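Local coordinates for inactive dihydropteroate synthase 2 (Mycobacterium tuberculosis, PDB 2VP8), which probably binds the inhibitor dapsone but seems to lack dihydropteroate synthase activity and probably plays no part in folate metabolism, at residues 186-198 against 231-244. Sequence-based numbering, arbitrary orientation.
Sequences TRGVVDAVISQVT and LLLRHVADLVMTGW. With EDO (1,2-ethanediol), chain F.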
loop_
_atom_site.group_PDB
_atom_site.type_symbol
_atom_site.label_atom_id
_atom_site.label_comp_id
_atom_site.label_asym_id
_atom_site.label_seq_id
_atom_site.Cartn_x
_atom_site.Cartn_y
_atom_site.Cartn_z
ATOM N N THR B 186 6.034 13.769 -19.653
ATOM C CA THR B 186 5.243 12.945 -18.735
ATOM C C THR B 186 4.713 13.741 -17.537
ATOM O O THR B 186 3.705 13.373 -16.935
ATOM C CB THR B 186 6.066 11.712 -18.262
ATOM O OG1 THR B 186 5.529 11.190 -17.039
ATOM C CG2 THR B 186 7.536 12.088 -18.059
ATOM N N ARG B 187 5.402 14.828 -17.202
ATOM C CA ARG B 187 4.926 15.778 -16.199
ATOM C C ARG B 187 3.692 16.534 -16.711
ATOM O O ARG B 187 2.730 16.738 -15.970
ATOM C CB ARG B 187 6.051 16.755 -15.818
ATOM C CG ARG B 187 5.632 17.913 -14.916
ATOM C CD ARG B 187 5.259 17.430 -13.523
ATOM N NE ARG B 187 4.316 18.331 -12.867
ATOM C CZ ARG B 187 3.870 18.180 -11.622
ATOM N NH1 ARG B 187 4.292 17.164 -10.879
ATOM N NH2 ARG B 187 3.004 19.051 -11.119
ATOM N N GLY B 188 3.732 16.932 -17.982
ATOM C CA GLY B 188 2.636 17.658 -18.626
ATOM C C GLY B 188 1.323 16.897 -18.679
ATOM O O GLY B 188 0.252 17.498 -18.601
ATOM N N VAL B 189 1.408 15.575 -18.810
ATOM C CA VAL B 189 0.227 14.715 -18.829
ATOM C C VAL B 189 -0.555 14.875 -17.528
ATOM O O VAL B 189 -1.786 14.955 -17.537
ATOM C CB VAL B 189 0.609 13.233 -19.057
ATOM C CG1 VAL B 189 -0.622 12.342 -19.044
ATOM C CG2 VAL B 189 1.346 13.075 -20.376
ATOM N N VAL B 190 0.176 14.939 -16.418
ATOM C CA VAL B 190 -0.408 15.147 -15.094
ATOM C C VAL B 190 -1.015 16.542 -15.003
ATOM O O VAL B 190 -2.148 16.698 -14.562
ATOM C CB VAL B 190 0.643 14.932 -13.965
ATOM C CG1 VAL B 190 0.101 15.367 -12.615
ATOM C CG2 VAL B 190 1.092 13.476 -13.912
ATOM N N ASP B 191 -0.259 17.548 -15.438
ATOM C CA ASP B 191 -0.725 18.936 -15.406
ATOM C C ASP B 191 -1.933 19.175 -16.313
ATOM O O ASP B 191 -2.782 20.011 -16.011
ATOM C CB ASP B 191 0.418 19.905 -15.732
ATOM C CG ASP B 191 1.357 20.128 -14.545
ATOM O OD1 ASP B 191 2.537 20.462 -14.775
ATOM O OD2 ASP B 191 0.921 19.976 -13.382
ATOM N N ALA B 192 -2.009 18.420 -17.407
ATOM C CA ALA B 192 -3.156 18.458 -18.311
ATOM C C ALA B 192 -4.416 17.931 -17.637
ATOM O O ALA B 192 -5.507 18.444 -17.877
ATOM C CB ALA B 192 -2.867 17.665 -19.572
ATOM N N VAL B 193 -4.260 16.904 -16.803
ATOM C CA VAL B 193 -5.378 16.354 -16.036
ATOM C C VAL B 193 -5.767 17.332 -14.937
ATOM O O VAL B 193 -6.916 17.766 -14.876
ATOM C CB VAL B 193 -5.054 14.964 -15.425
ATOM C CG1 VAL B 193 -6.213 14.465 -14.583
ATOM C CG2 VAL B 193 -4.728 13.955 -16.520
ATOM N N ILE B 194 -4.799 17.682 -14.088
ATOM C CA ILE B 194 -4.991 18.656 -13.007
ATOM C C ILE B 194 -5.736 19.900 -13.494
ATOM O O ILE B 194 -6.644 20.396 -12.825
ATOM C CB ILE B 194 -3.633 19.058 -12.362
ATOM C CG1 ILE B 194 -3.131 17.940 -11.440
ATOM C CG2 ILE B 194 -3.744 20.387 -11.600
ATOM C CD1 ILE B 194 -1.718 18.120 -10.932
ATOM N N SER B 195 -5.357 20.385 -14.672
ATOM C CA SER B 195 -5.993 21.560 -15.251
ATOM C C SER B 195 -7.467 21.301 -15.553
ATOM O O SER B 195 -8.322 22.097 -15.175
ATOM C CB SER B 195 -5.250 22.020 -16.505
ATOM O OG SER B 195 -5.674 23.309 -16.890
ATOM N N GLN B 196 -7.761 20.178 -16.202
ATOM C CA GLN B 196 -9.128 19.881 -16.647
ATOM C C GLN B 196 -10.105 19.593 -15.513
ATOM O O GLN B 196 -11.263 19.995 -15.585
ATOM C CB GLN B 196 -9.142 18.758 -17.685
ATOM C CG GLN B 196 -8.530 19.174 -19.029
ATOM C CD GLN B 196 -8.339 18.017 -19.999
ATOM O OE1 GLN B 196 -9.002 16.982 -19.898
ATOM N NE2 GLN B 196 -7.435 18.197 -20.952
ATOM N N VAL B 197 -9.649 18.914 -14.464
ATOM C CA VAL B 197 -10.510 18.677 -13.301
ATOM C C VAL B 197 -10.637 19.931 -12.443
ATOM O O VAL B 197 -11.672 20.169 -11.820
ATOM C CB VAL B 197 -10.036 17.493 -12.424
ATOM C CG1 VAL B 197 -10.252 16.184 -13.146
ATOM C CG2 VAL B 197 -8.577 17.656 -12.020
ATOM N N THR B 198 -9.578 20.731 -12.431
ATOM C CA THR B 198 -9.520 21.922 -11.603
ATOM C C THR B 198 -10.478 22.983 -12.156
ATOM O O THR B 198 -11.098 23.730 -11.398
ATOM C CB THR B 198 -8.042 22.416 -11.453
ATOM O OG1 THR B 198 -7.728 22.594 -10.068
ATOM C CG2 THR B 198 -7.746 23.695 -12.241
ATOM N N LEU B 231 0.391 6.569 -13.794
ATOM C CA LEU B 231 0.988 7.900 -13.705
ATOM C C LEU B 231 0.237 8.757 -12.717
ATOM O O LEU B 231 0.825 9.300 -11.785
ATOM C CB LEU B 231 0.973 8.628 -15.044
ATOM C CG LEU B 231 2.266 8.817 -15.831
ATOM C CD1 LEU B 231 2.018 9.942 -16.837
ATOM C CD2 LEU B 231 3.496 9.115 -14.953
ATOM N N LEU B 232 -1.068 8.879 -12.922
ATOM C CA LEU B 232 -1.867 9.695 -12.050
ATOM C C LEU B 232 -1.745 9.193 -10.624
ATOM O O LEU B 232 -1.664 9.993 -9.689
ATOM C CB LEU B 232 -3.320 9.737 -12.518
ATOM C CG LEU B 232 -3.535 10.394 -13.880
ATOM C CD1 LEU B 232 -5.012 10.458 -14.184
ATOM C CD2 LEU B 232 -2.916 11.787 -13.939
ATOM N N LEU B 233 -1.701 7.872 -10.461
ATOM C CA LEU B 233 -1.459 7.269 -9.153
ATOM C C LEU B 233 -0.143 7.745 -8.556
ATOM O O LEU B 233 -0.085 8.114 -7.381
ATOM C CB LEU B 233 -1.435 5.746 -9.252
ATOM C CG LEU B 233 -2.726 5.000 -8.954
ATOM C CD1 LEU B 233 -2.604 3.518 -9.360
ATOM C CD2 LEU B 233 -3.065 5.153 -7.483
ATOM N N ARG B 234 0.912 7.729 -9.368
ATOM C CA ARG B 234 2.226 8.186 -8.931
ATOM C C ARG B 234 2.142 9.635 -8.456
ATOM O O ARG B 234 2.901 10.049 -7.580
ATOM C CB ARG B 234 3.223 8.073 -10.080
ATOM C CG ARG B 234 4.678 8.212 -9.695
ATOM C CD ARG B 234 5.529 7.370 -10.644
ATOM N NE ARG B 234 6.045 8.105 -11.789
ATOM C CZ ARG B 234 6.255 7.586 -12.991
ATOM N NH1 ARG B 234 5.962 6.320 -13.262
ATOM N NH2 ARG B 234 6.744 8.356 -13.940
ATOM N N HIS B 235 1.206 10.386 -9.029
ATOM C CA HIS B 235 1.153 11.825 -8.818
ATOM C C HIS B 235 -0.019 12.303 -7.967
ATOM O O HIS B 235 -0.306 13.508 -7.934
ATOM C CB HIS B 235 1.206 12.566 -10.157
ATOM C CG HIS B 235 2.583 12.655 -10.738
ATOM N ND1 HIS B 235 3.170 11.616 -11.429
ATOM C CD2 HIS B 235 3.496 13.654 -10.719
ATOM C CE1 HIS B 235 4.384 11.976 -11.813
ATOM N NE2 HIS B 235 4.607 13.208 -11.394
ATOM N N VAL B 236 -0.656 11.370 -7.252
ATOM C CA VAL B 236 -1.757 11.695 -6.346
ATOM C C VAL B 236 -1.446 12.939 -5.524
ATOM O O VAL B 236 -2.225 13.876 -5.545
ATOM C CB VAL B 236 -2.166 10.494 -5.436
ATOM C CG1 VAL B 236 -3.168 10.917 -4.393
ATOM C CG2 VAL B 236 -2.779 9.377 -6.267
ATOM N N ALA B 237 -0.301 12.959 -4.838
ATOM C CA ALA B 237 0.172 14.137 -4.084
ATOM C C ALA B 237 -0.049 15.445 -4.829
ATOM O O ALA B 237 -0.526 16.422 -4.244
ATOM C CB ALA B 237 1.638 13.995 -3.714
ATOM N N ASP B 238 0.297 15.456 -6.119
ATOM C CA ASP B 238 0.069 16.633 -6.959
ATOM C C ASP B 238 -1.430 16.942 -7.072
ATOM O O ASP B 238 -1.838 18.093 -6.912
ATOM C CB ASP B 238 0.723 16.465 -8.332
ATOM C CG ASP B 238 2.236 16.378 -8.245
ATOM O OD1 ASP B 238 2.857 17.326 -7.723
ATOM O OD2 ASP B 238 2.814 15.359 -8.687
ATOM N N LEU B 239 -2.243 15.912 -7.312
ATOM C CA LEU B 239 -3.694 16.078 -7.316
ATOM C C LEU B 239 -4.187 16.642 -5.981
ATOM O O LEU B 239 -4.985 17.579 -5.959
ATOM C CB LEU B 239 -4.410 14.752 -7.607
ATOM C CG LEU B 239 -4.469 14.106 -9.002
ATOM C CD1 LEU B 239 -4.516 15.152 -10.115
ATOM C CD2 LEU B 239 -3.347 13.136 -9.222
ATOM N N VAL B 240 -3.706 16.064 -4.879
ATOM C CA VAL B 240 -4.096 16.477 -3.527
ATOM C C VAL B 240 -3.708 17.929 -3.263
ATOM O O VAL B 240 -4.490 18.691 -2.708
ATOM C CB VAL B 240 -3.458 15.558 -2.462
ATOM C CG1 VAL B 240 -3.728 16.072 -1.037
ATOM C CG2 VAL B 240 -3.957 14.139 -2.634
ATOM N N MET B 241 -2.506 18.298 -3.698
ATOM C CA MET B 241 -1.971 19.641 -3.535
ATOM C C MET B 241 -2.780 20.742 -4.234
ATOM O O MET B 241 -2.568 21.928 -3.961
ATOM C CB MET B 241 -0.514 19.685 -4.001
ATOM C CG MET B 241 0.503 19.184 -2.968
ATOM S SD MET B 241 0.414 20.045 -1.377
ATOM C CE MET B 241 0.950 21.709 -1.809
ATOM N N THR B 242 -3.698 20.360 -5.125
ATOM C CA THR B 242 -4.614 21.323 -5.752
ATOM C C THR B 242 -5.551 21.941 -4.717
ATOM O O THR B 242 -6.064 23.045 -4.918
ATOM C CB THR B 242 -5.469 20.705 -6.886
ATOM O OG1 THR B 242 -6.368 19.729 -6.341
ATOM C CG2 THR B 242 -4.590 20.067 -7.954
ATOM N N GLY B 243 -5.765 21.223 -3.616
ATOM C CA GLY B 243 -6.579 21.718 -2.514
ATOM C C GLY B 243 -7.998 21.184 -2.502
ATOM O O GLY B 243 -8.725 21.381 -1.529
ATOM N N TRP B 244 -8.391 20.522 -3.590
ATOM C CA TRP B 244 -9.681 19.852 -3.680
ATOM C C TRP B 244 -9.576 18.444 -3.110
ATOM O O TRP B 244 -8.556 17.766 -3.304
ATOM C CB TRP B 244 -10.147 19.770 -5.134
ATOM C CG TRP B 244 -10.322 21.103 -5.798
ATOM C CD1 TRP B 244 -9.479 21.681 -6.701
ATOM C CD2 TRP B 244 -11.405 22.022 -5.614
ATOM N NE1 TRP B 244 -9.969 22.900 -7.090
ATOM C CE2 TRP B 244 -11.149 23.136 -6.435
ATOM C CE3 TRP B 244 -12.565 22.013 -4.829
ATOM C CZ2 TRP B 244 -12.011 24.234 -6.501
ATOM C CZ3 TRP B 244 -13.423 23.102 -4.894
ATOM C CH2 TRP B 244 -13.140 24.198 -5.727
HETATM C C1 EDO F . -10.276 25.275 -1.659
HETATM O O1 EDO F . -10.973 24.023 -1.762
HETATM C C2 EDO F . -9.257 25.420 -2.788
HETATM O O2 EDO F . -9.891 25.187 -4.053
#
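Val190 lays CG2 over one face of the His235 imidazole, a CH-pi contact where helix 186-207 packs on the broken helical stretch 227-241, on the outside of a TIM barrel, the dihydropteroate synthase fold. Val190 CG2 stands 3.8 Å from the centroid of the His235 ring, 21° off its normal. His235 lies at the break between helices 227-234 and 236-241, where a weak bond from ND1 to Leu231 O, near the ring plane, helps to fix its rotation. Helix 186-207 runs roughly parallel to 236-241, its segment inclined at 31°, and no hydrogen bond joins the two segments, which are held together by packing and charge.

Val193 and Leu232, both buried, meet tip to tip, CG2 to CD2 at 3.8 Å. Ile194 lies obliquely across Leu239, while its CG2 touches Thr242 CG2. Its extended end carries CD1 to Asp238 CB. Along one border Arg187 bends at chi2 (68°) and forms a salt-bridge network with Asp191 and Asp238; the Asp238 carboxylate is perpendicular to the guanidinium, and Arg187 NH1 faces Asp238 OD2, whose place is less certain. Trp244, packed also on Ile216 of strand 214-217, presents its ring edge to Thr198 OG1 and a face to ethanediol. Two residues earlier, Thr242 OG1 donates to Leu239 O at 2.6 Å, nearly in line with that carbonyl, which also accepts from Thr242 N.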